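Local coordinates for peptidoglycan synthetase penicillin-binding protein 3 (Bifidobacterium adolescentis, PDB 4YE5) that probably acts as a penicillin-binding transpeptidase that cross-links peptidoglycan in the bacterial cell wall, at residues M347-Y360 / P386-F400. Numbering follows the deposited sequence.
Sequences MVIAGDKMTNEQRY and PSDSWDRRTRNTVLF
Met347, a selenomethionine, sets its CB 4.3 Å from Leu399 CB. Val348 brings CG2 to the edge of the Phe400 ring, 3.9 Å from CE2. Asn356 turns its amide oxygen to Arg395, whose NE donates to OD1 at 2.7 Å. NH1 of Arg395 adds a weak hydrogen bond to the same oxygen. Arg359 is buried and, with Leu399, forms a large part of the contact. Its chain runs extended from CG to NE (chi2 169°, chi3 -171°) and delivers the guanidinium between Arg395 and Leu399. Leu399 CD1 lies over one face, and Arg395 NH1 lies over the other. NH1 of Arg359 donates two hydrogen bonds across the contact, to Arg395 O at 2.7 Å and nearly straight to Asn396 OD1 at 3.0 Å. NE donates a hydrogen bond to Met354 O, and a water joins NH2 to Asn396 OD1 and Val348 O. These acceptors probably offset the nearness of the two arginines. Tyr360 crosses Trp390 at about a right angle, with Tyr360 CB 3.8 Å from Trp390 CH2. Trp390 NE1 hydrogen-bonds to His385 O. The contact ties helices 344-350 and 356-365 to segment 386-400, which holds short helix 394-397, within the transpeptidase domain. Met347 also packs on helices 290-299, which begins at the Lys of a likely SxxK motif, and 335-340.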
# COMPACT_ATOMS: atom_id res chain seq x y z
N MSE A 347 18.88 7.07 29.67
CA MSE A 347 18.01 8.04 29.00
C MSE A 347 17.33 8.95 30.02
O MSE A 347 17.21 10.15 29.81
CB MSE A 347 16.95 7.34 28.14
CG MSE A 347 17.48 6.65 26.89
SE MSE A 347 18.36 7.89 25.67
CE MSE A 347 16.84 8.82 24.89
N VAL A 348 16.87 8.37 31.11
CA VAL A 348 16.27 9.16 32.19
C VAL A 348 17.26 10.15 32.78
O VAL A 348 16.93 11.32 32.98
CB VAL A 348 15.71 8.25 33.29
CG1 VAL A 348 15.39 9.06 34.57
CG2 VAL A 348 14.49 7.50 32.76
N ILE A 349 18.47 9.69 33.04
CA ILE A 349 19.50 10.58 33.55
C ILE A 349 19.86 11.67 32.53
O ILE A 349 19.86 12.86 32.86
CB ILE A 349 20.78 9.81 33.95
CG1 ILE A 349 20.46 8.87 35.12
CG2 ILE A 349 21.89 10.80 34.35
CD1 ILE A 349 21.60 7.98 35.54
N ALA A 350 20.13 11.27 31.29
CA ALA A 350 20.51 12.22 30.25
C ALA A 350 19.41 13.25 29.97
O ALA A 350 19.70 14.40 29.68
CB ALA A 350 20.87 11.48 28.95
N GLY A 351 18.16 12.83 30.06
CA GLY A 351 17.05 13.68 29.66
C GLY A 351 16.57 14.61 30.75
O GLY A 351 15.54 15.27 30.59
N ASP A 352 17.31 14.66 31.85
CA ASP A 352 16.92 15.39 33.06
C ASP A 352 16.36 16.78 32.78
O ASP A 352 15.32 17.16 33.33
CB ASP A 352 18.10 15.48 34.04
CG ASP A 352 17.76 16.24 35.32
OD1 ASP A 352 16.65 16.05 35.86
OD2 ASP A 352 18.62 17.02 35.79
N LYS A 353 17.06 17.54 31.93
CA LYS A 353 16.71 18.94 31.69
C LYS A 353 15.74 19.13 30.52
O LYS A 353 15.27 20.24 30.26
CB LYS A 353 17.98 19.78 31.46
CG LYS A 353 18.95 19.81 32.63
CD LYS A 353 18.34 20.49 33.83
CE LYS A 353 19.35 20.66 34.95
NZ LYS A 353 18.72 21.32 36.12
N MSE A 354 15.45 18.05 29.80
CA MSE A 354 14.51 18.12 28.69
C MSE A 354 13.08 18.24 29.22
O MSE A 354 12.58 17.34 29.89
CB MSE A 354 14.62 16.86 27.84
CG MSE A 354 14.07 17.01 26.44
SE MSE A 354 14.46 15.41 25.37
CE MSE A 354 14.01 16.15 23.63
N THR A 355 12.41 19.36 28.91
CA THR A 355 11.06 19.59 29.41
C THR A 355 10.07 18.69 28.70
O THR A 355 10.35 18.22 27.60
CB THR A 355 10.59 21.05 29.20
OG1 THR A 355 10.40 21.30 27.81
CG2 THR A 355 11.60 22.07 29.80
N ASN A 356 8.92 18.46 29.34
CA ASN A 356 7.80 17.73 28.73
C ASN A 356 7.50 18.21 27.31
O ASN A 356 7.32 17.42 26.39
CB ASN A 356 6.53 17.90 29.58
CG ASN A 356 6.47 16.96 30.78
OD1 ASN A 356 7.43 16.24 31.06
ND2 ASN A 356 5.34 16.95 31.47
N GLU A 357 7.46 19.53 27.13
CA GLU A 357 7.13 20.09 25.83
C GLU A 357 8.18 19.73 24.79
O GLU A 357 7.84 19.39 23.66
CB GLU A 357 6.97 21.62 25.91
CG GLU A 357 6.56 22.24 24.58
CD GLU A 357 6.53 23.76 24.62
OE1 GLU A 357 6.87 24.34 25.67
OE2 GLU A 357 6.18 24.37 23.58
N GLN A 358 9.45 19.80 25.17
CA GLN A 358 10.54 19.42 24.27
C GLN A 358 10.47 17.94 23.92
O GLN A 358 10.64 17.56 22.76
CB GLN A 358 11.89 19.75 24.90
CG GLN A 358 12.13 21.23 25.00
CD GLN A 358 13.32 21.54 25.86
OE1 GLN A 358 13.66 20.77 26.76
NE2 GLN A 358 13.96 22.67 25.60
N ARG A 359 10.22 17.10 24.93
CA ARG A 359 10.06 15.66 24.67
C ARG A 359 8.97 15.40 23.64
O ARG A 359 9.21 14.73 22.65
CB ARG A 359 9.80 14.88 25.98
CG ARG A 359 10.93 15.00 26.98
CD ARG A 359 10.57 14.47 28.39
NE ARG A 359 11.64 14.80 29.34
CZ ARG A 359 12.00 14.03 30.37
NH1 ARG A 359 11.39 12.88 30.58
NH2 ARG A 359 13.00 14.41 31.17
N TYR A 360 7.78 15.95 23.88
CA TYR A 360 6.66 15.76 22.96
C TYR A 360 7.04 16.26 21.56
O TYR A 360 6.79 15.58 20.56
CB TYR A 360 5.42 16.52 23.45
CG TYR A 360 4.24 16.39 22.50
CD1 TYR A 360 3.32 15.36 22.63
CD2 TYR A 360 4.08 17.28 21.44
CE1 TYR A 360 2.25 15.22 21.75
CE2 TYR A 360 3.02 17.15 20.55
CZ TYR A 360 2.11 16.13 20.72
OH TYR A 360 1.06 16.00 19.83
N PRO A 386 -0.89 14.21 24.32
CA PRO A 386 -0.36 15.55 24.61
C PRO A 386 0.42 15.55 25.92
O PRO A 386 0.05 14.84 26.86
CB PRO A 386 -1.62 16.42 24.74
CG PRO A 386 -2.78 15.46 24.85
CD PRO A 386 -2.35 14.23 24.10
N SER A 387 1.51 16.32 25.97
CA SER A 387 2.40 16.28 27.12
C SER A 387 1.74 16.70 28.43
O SER A 387 2.11 16.22 29.50
CB SER A 387 3.68 17.10 26.87
OG SER A 387 3.37 18.46 26.62
N ASP A 388 0.75 17.59 28.38
CA ASP A 388 0.10 17.97 29.63
C ASP A 388 -0.78 16.85 30.21
O ASP A 388 -1.22 16.95 31.35
CB ASP A 388 -0.66 19.30 29.52
CG ASP A 388 -1.65 19.34 28.36
OD1 ASP A 388 -1.99 18.26 27.82
OD2 ASP A 388 -2.08 20.46 28.00
N SER A 389 -1.00 15.78 29.45
CA SER A 389 -1.75 14.63 29.97
C SER A 389 -0.82 13.58 30.56
O SER A 389 -1.29 12.59 31.12
CB SER A 389 -2.59 13.97 28.87
OG SER A 389 -1.78 13.14 28.04
N TRP A 390 0.49 13.76 30.42
CA TRP A 390 1.45 12.78 30.92
C TRP A 390 1.49 12.85 32.43
O TRP A 390 1.26 13.91 33.01
CB TRP A 390 2.86 13.08 30.40
CG TRP A 390 3.03 12.95 28.91
CD1 TRP A 390 2.13 12.44 28.01
CD2 TRP A 390 4.18 13.35 28.15
NE1 TRP A 390 2.66 12.50 26.73
CE2 TRP A 390 3.91 13.05 26.79
CE3 TRP A 390 5.40 13.92 28.48
CZ2 TRP A 390 4.83 13.31 25.77
CZ3 TRP A 390 6.31 14.18 27.47
CH2 TRP A 390 6.02 13.88 26.13
N ASP A 391 1.81 11.73 33.08
CA ASP A 391 2.05 11.76 34.52
C ASP A 391 3.55 11.66 34.76
O ASP A 391 4.32 11.61 33.80
CB ASP A 391 1.27 10.67 35.27
CG ASP A 391 1.67 9.26 34.85
OD1 ASP A 391 2.89 8.98 34.76
OD2 ASP A 391 0.77 8.44 34.61
N ARG A 392 3.96 11.61 36.03
CA ARG A 392 5.38 11.64 36.37
C ARG A 392 6.18 10.44 35.85
O ARG A 392 7.40 10.52 35.71
CB ARG A 392 5.60 11.81 37.88
CG ARG A 392 5.22 13.19 38.40
CD ARG A 392 5.45 14.30 37.36
NE ARG A 392 6.82 14.81 37.37
CZ ARG A 392 7.23 15.86 36.64
NH1 ARG A 392 8.50 16.26 36.70
NH2 ARG A 392 6.38 16.50 35.86
N ARG A 393 5.50 9.34 35.56
CA ARG A 393 6.19 8.18 34.98
C ARG A 393 6.24 8.21 33.44
O ARG A 393 7.31 8.05 32.84
CB ARG A 393 5.57 6.87 35.47
CG ARG A 393 6.31 5.65 34.97
CD ARG A 393 6.03 4.38 35.76
NE ARG A 393 7.05 3.38 35.46
CZ ARG A 393 8.13 3.16 36.20
NH1 ARG A 393 8.33 3.86 37.31
NH2 ARG A 393 9.01 2.24 35.84
N THR A 394 5.09 8.42 32.81
CA THR A 394 5.03 8.36 31.35
C THR A 394 5.85 9.47 30.70
O THR A 394 6.27 9.33 29.56
CB THR A 394 3.58 8.41 30.83
OG1 THR A 394 2.98 9.66 31.18
CG2 THR A 394 2.75 7.26 31.42
N ARG A 395 6.08 10.58 31.41
CA ARG A 395 6.93 11.64 30.88
C ARG A 395 8.35 11.11 30.67
O ARG A 395 9.11 11.64 29.86
CB ARG A 395 6.95 12.88 31.80
CG ARG A 395 7.74 12.68 33.08
CD ARG A 395 7.84 13.95 33.92
NE ARG A 395 8.49 15.05 33.21
CZ ARG A 395 9.79 15.33 33.28
NH1 ARG A 395 10.28 16.36 32.60
NH2 ARG A 395 10.59 14.59 34.03
N ASN A 396 8.70 10.05 31.40
CA ASN A 396 10.02 9.43 31.28
C ASN A 396 10.08 8.23 30.34
O ASN A 396 11.02 8.08 29.54
CB ASN A 396 10.57 9.06 32.66
CG ASN A 396 11.15 10.26 33.38
OD1 ASN A 396 11.96 10.99 32.80
ND2 ASN A 396 10.74 10.48 34.63
N THR A 397 9.07 7.36 30.41
CA THR A 397 9.01 6.20 29.51
C THR A 397 8.94 6.63 28.04
O THR A 397 9.37 5.90 27.15
CB THR A 397 7.80 5.29 29.83
OG1 THR A 397 6.58 6.01 29.63
CG2 THR A 397 7.85 4.78 31.29
N VAL A 398 8.42 7.83 27.79
CA VAL A 398 8.35 8.32 26.41
C VAL A 398 9.77 8.48 25.82
O VAL A 398 9.95 8.43 24.60
CB VAL A 398 7.57 9.66 26.33
CG1 VAL A 398 8.48 10.85 26.62
CG2 VAL A 398 6.93 9.83 24.96
N LEU A 399 10.77 8.63 26.69
CA LEU A 399 12.17 8.74 26.26
C LEU A 399 12.67 7.44 25.66
O LEU A 399 13.58 7.45 24.83
CB LEU A 399 13.09 9.11 27.43
CG LEU A 399 12.86 10.45 28.13
CD1 LEU A 399 13.88 10.61 29.26
CD2 LEU A 399 12.94 11.63 27.13
N PHE A 400 12.10 6.32 26.08
CA PHE A 400 12.57 5.04 25.57
C PHE A 400 11.53 4.18 24.85
O PHE A 400 11.51 2.96 24.97
CB PHE A 400 13.37 4.23 26.61
CG PHE A 400 12.77 4.21 27.99
CD1 PHE A 400 11.85 3.23 28.35
CD2 PHE A 400 13.17 5.14 28.95
CE1 PHE A 400 11.32 3.19 29.65
CE2 PHE A 400 12.64 5.11 30.24
CZ PHE A 400 11.72 4.13 30.59
O HOH W 1 14.32 12.77 32.90
O HOH W 2 12.57 18.00 32.87
O HOH W 3 13.21 15.68 34.67